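Local coordinates for sugar fermentation stimulation protein homolog (Pyrococcus furiosus, PDB 4DA2), which probably binds DNA, pairing an OB-fold domain with a PD-(D/E)xK nuclease-like domain that holds calcium ions, at residues R18-G24 with L36-R42. The protein carries 1 engineered substitution. Sequence-based numbering, arbitrary orientation.
Sequences RVNRFVG and LITNTGR
Arg-18 overlaps Ile-37, its CG and NE lying against CD1 while Arg-18 NH2 comes within 3.5 Å of Ile-37 CG2. With CG anti to the backbone N (chi1 -162°) and the chain extended to NE, the guanidinium is carried past Ile-37 to backbone carbonyls that lie at its edge. Arg-18 NH1 donates to Gly-41 O at 2.9 Å, nearly straight (162°) and in the carbonyl plane. NH2 is shared between Arg-21 O, within its own hairpin turn, and Asn-39 O, a weak bond, bent to 130°. A water makes a second bridge beside it, donating to Arg-21 O and Ile-37 O and accepting from Asn-39 N. Farther along, Ile-37 N donates to Phe-22 O at 2.8 Å, beside the antiparallel non-hydrogen-bonded pair Val-23 and Leu-36. Two Asx turns shape the partners: Asn-20 OD1 takes Phe-22 N, and Asn-39 OD1 takes Gly-41 N, while Asn-39 ND2 reaches Ile-79 O. A methionine in place of Arg-18 would probably leave the carbonyl oxygens of Gly-41, Asn-39 and Arg-21 without these donors and the loop less firmly tied to the turn. The contact thus illustrates how one arginine, probably charged, can tie a hairpin turn of the OB domain to an irregular loop, chiefly through main-chain oxygens.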
loop_
_atom_site.group_PDB
_atom_site.type_symbol
_atom_site.label_atom_id
_atom_site.label_comp_id
_atom_site.label_asym_id
_atom_site.label_seq_id
_atom_site.Cartn_x
_atom_site.Cartn_y
_atom_site.Cartn_z
ATOM N N ARG A 18 1.314 -10.212 17.553
ATOM C CA ARG A 18 0.778 -10.722 16.319
ATOM C C ARG A 18 0.487 -12.207 16.502
ATOM O O ARG A 18 1.347 -12.963 16.942
ATOM C CB ARG A 18 1.746 -10.448 15.151
ATOM C CG ARG A 18 1.071 -10.554 13.802
ATOM C CD ARG A 18 1.924 -9.978 12.688
ATOM N NE ARG A 18 1.189 -9.977 11.422
ATOM C CZ ARG A 18 1.686 -9.557 10.258
ATOM N NH1 ARG A 18 2.924 -9.088 10.196
ATOM N NH2 ARG A 18 0.943 -9.597 9.156
ATOM N N VAL A 19 -0.734 -12.617 16.185
ATOM C CA VAL A 19 -1.157 -14.012 16.357
ATOM C C VAL A 19 -0.755 -14.834 15.140
ATOM O O VAL A 19 -0.174 -15.916 15.267
ATOM C CB VAL A 19 -2.686 -14.109 16.601
ATOM C CG1 VAL A 19 -3.165 -15.562 16.665
ATOM C CG2 VAL A 19 -3.071 -13.349 17.894
ATOM N N ASN A 20 -1.094 -14.319 13.962
ATOM C CA ASN A 20 -0.602 -14.853 12.698
ATOM C C ASN A 20 -0.556 -13.722 11.680
ATOM O O ASN A 20 -0.676 -12.543 12.043
ATOM C CB ASN A 20 -1.471 -16.016 12.208
ATOM C CG ASN A 20 -2.957 -15.679 12.168
ATOM O OD1 ASN A 20 -3.378 -14.634 11.656
ATOM N ND2 ASN A 20 -3.770 -16.591 12.686
ATOM N N ARG A 21 -0.421 -14.063 10.408
ATOM C CA ARG A 21 -0.300 -13.025 9.384
ATOM C C ARG A 21 -1.585 -12.204 9.156
ATOM O O ARG A 21 -1.518 -11.088 8.635
ATOM C CB ARG A 21 0.275 -13.602 8.081
ATOM C CG ARG A 21 -0.614 -14.564 7.325
ATOM C CD ARG A 21 0.205 -15.276 6.255
ATOM N NE ARG A 21 -0.585 -16.136 5.382
ATOM C CZ ARG A 21 -1.025 -17.351 5.706
ATOM N NH1 ARG A 21 -0.774 -17.861 6.906
ATOM N NH2 ARG A 21 -1.735 -18.053 4.831
ATOM N N PHE A 22 -2.732 -12.723 9.600
ATOM C CA PHE A 22 -4.027 -12.070 9.407
ATOM C C PHE A 22 -4.583 -11.365 10.644
ATOM O O PHE A 22 -5.489 -10.535 10.528
ATOM C CB PHE A 22 -5.101 -13.090 8.972
ATOM C CG PHE A 22 -4.741 -13.852 7.751
ATOM C CD1 PHE A 22 -4.737 -13.229 6.513
ATOM C CD2 PHE A 22 -4.355 -15.186 7.843
ATOM C CE1 PHE A 22 -4.388 -13.931 5.362
ATOM C CE2 PHE A 22 -4.005 -15.893 6.700
ATOM C CZ PHE A 22 -4.022 -15.258 5.458
ATOM N N VAL A 23 -4.070 -11.704 11.819
ATOM C CA VAL A 23 -4.684 -11.243 13.070
ATOM C C VAL A 23 -3.681 -10.804 14.129
ATOM O O VAL A 23 -2.635 -11.429 14.318
ATOM C CB VAL A 23 -5.646 -12.329 13.635
ATOM C CG1 VAL A 23 -5.993 -12.059 15.100
ATOM C CG2 VAL A 23 -6.912 -12.408 12.778
ATOM N N GLY A 24 -4.019 -9.726 14.836
ATOM C CA GLY A 24 -3.220 -9.283 15.986
ATOM C C GLY A 24 -4.092 -9.094 17.208
ATOM O O GLY A 24 -5.315 -8.979 17.089
ATOM N N LEU A 36 -7.994 -7.293 12.897
ATOM C CA LEU A 36 -7.585 -7.777 11.597
ATOM C C LEU A 36 -6.340 -7.040 11.104
ATOM O O LEU A 36 -6.221 -5.840 11.261
ATOM C CB LEU A 36 -8.715 -7.533 10.595
ATOM C CG LEU A 36 -8.760 -8.477 9.406
ATOM C CD1 LEU A 36 -9.149 -9.879 9.867
ATOM C CD2 LEU A 36 -9.746 -7.968 8.347
ATOM N N ILE A 37 -5.423 -7.784 10.501
ATOM C CA ILE A 37 -4.255 -7.203 9.857
ATOM C C ILE A 37 -4.355 -7.565 8.362
ATOM O O ILE A 37 -4.424 -8.747 7.991
ATOM C CB ILE A 37 -2.930 -7.761 10.471
ATOM C CG1 ILE A 37 -2.735 -7.283 11.915
ATOM C CG2 ILE A 37 -1.713 -7.395 9.569
ATOM C CD1 ILE A 37 -1.705 -8.111 12.711
ATOM N N THR A 38 -4.390 -6.551 7.496
ATOM C CA THR A 38 -4.425 -6.813 6.071
ATOM C C THR A 38 -3.112 -6.263 5.504
ATOM O O THR A 38 -3.049 -5.170 4.941
ATOM C CB THR A 38 -5.667 -6.154 5.408
ATOM O OG1 THR A 38 -6.835 -6.533 6.152
ATOM C CG2 THR A 38 -5.842 -6.591 3.957
ATOM N N ASN A 39 -2.049 -7.012 5.721
ATOM C CA ASN A 39 -0.726 -6.711 5.169
ATOM C C ASN A 39 0.130 -7.966 5.401
ATOM O O ASN A 39 0.309 -8.396 6.545
ATOM C CB ASN A 39 -0.115 -5.466 5.831
ATOM C CG ASN A 39 1.114 -4.907 5.082
ATOM O OD1 ASN A 39 2.008 -5.655 4.690
ATOM N ND2 ASN A 39 1.162 -3.569 4.918
ATOM N N THR A 40 0.633 -8.544 4.309
ATOM C CA THR A 40 1.312 -9.841 4.368
ATOM C C THR A 40 2.784 -9.668 4.695
ATOM O O THR A 40 3.510 -10.653 4.862
ATOM C CB THR A 40 1.163 -10.647 3.053
ATOM O OG1 THR A 40 1.564 -9.830 1.939
ATOM C CG2 THR A 40 -0.275 -11.119 2.865
ATOM N N GLY A 41 3.215 -8.411 4.788
ATOM C CA GLY A 41 4.577 -8.083 5.225
ATOM C C GLY A 41 4.878 -8.464 6.670
ATOM O O GLY A 41 3.969 -8.733 7.467
ATOM N N ARG A 42 6.162 -8.488 7.021
ATOM C CA ARG A 42 6.538 -8.813 8.395
ATOM C C ARG A 42 6.187 -7.671 9.323
ATOM O O ARG A 42 5.816 -7.905 10.471
ATOM C CB ARG A 42 8.030 -9.158 8.530
ATOM C CG ARG A 42 8.454 -10.255 7.596
ATOM C CD ARG A 42 9.622 -11.065 8.098
ATOM N NE ARG A 42 9.926 -12.085 7.102
ATOM C CZ ARG A 42 10.702 -13.143 7.292
ATOM N NH1 ARG A 42 11.287 -13.362 8.466
ATOM N NH2 ARG A 42 10.887 -13.991 6.292
HETATM O O HOH W 1 -2.716 -9.770 6.364
#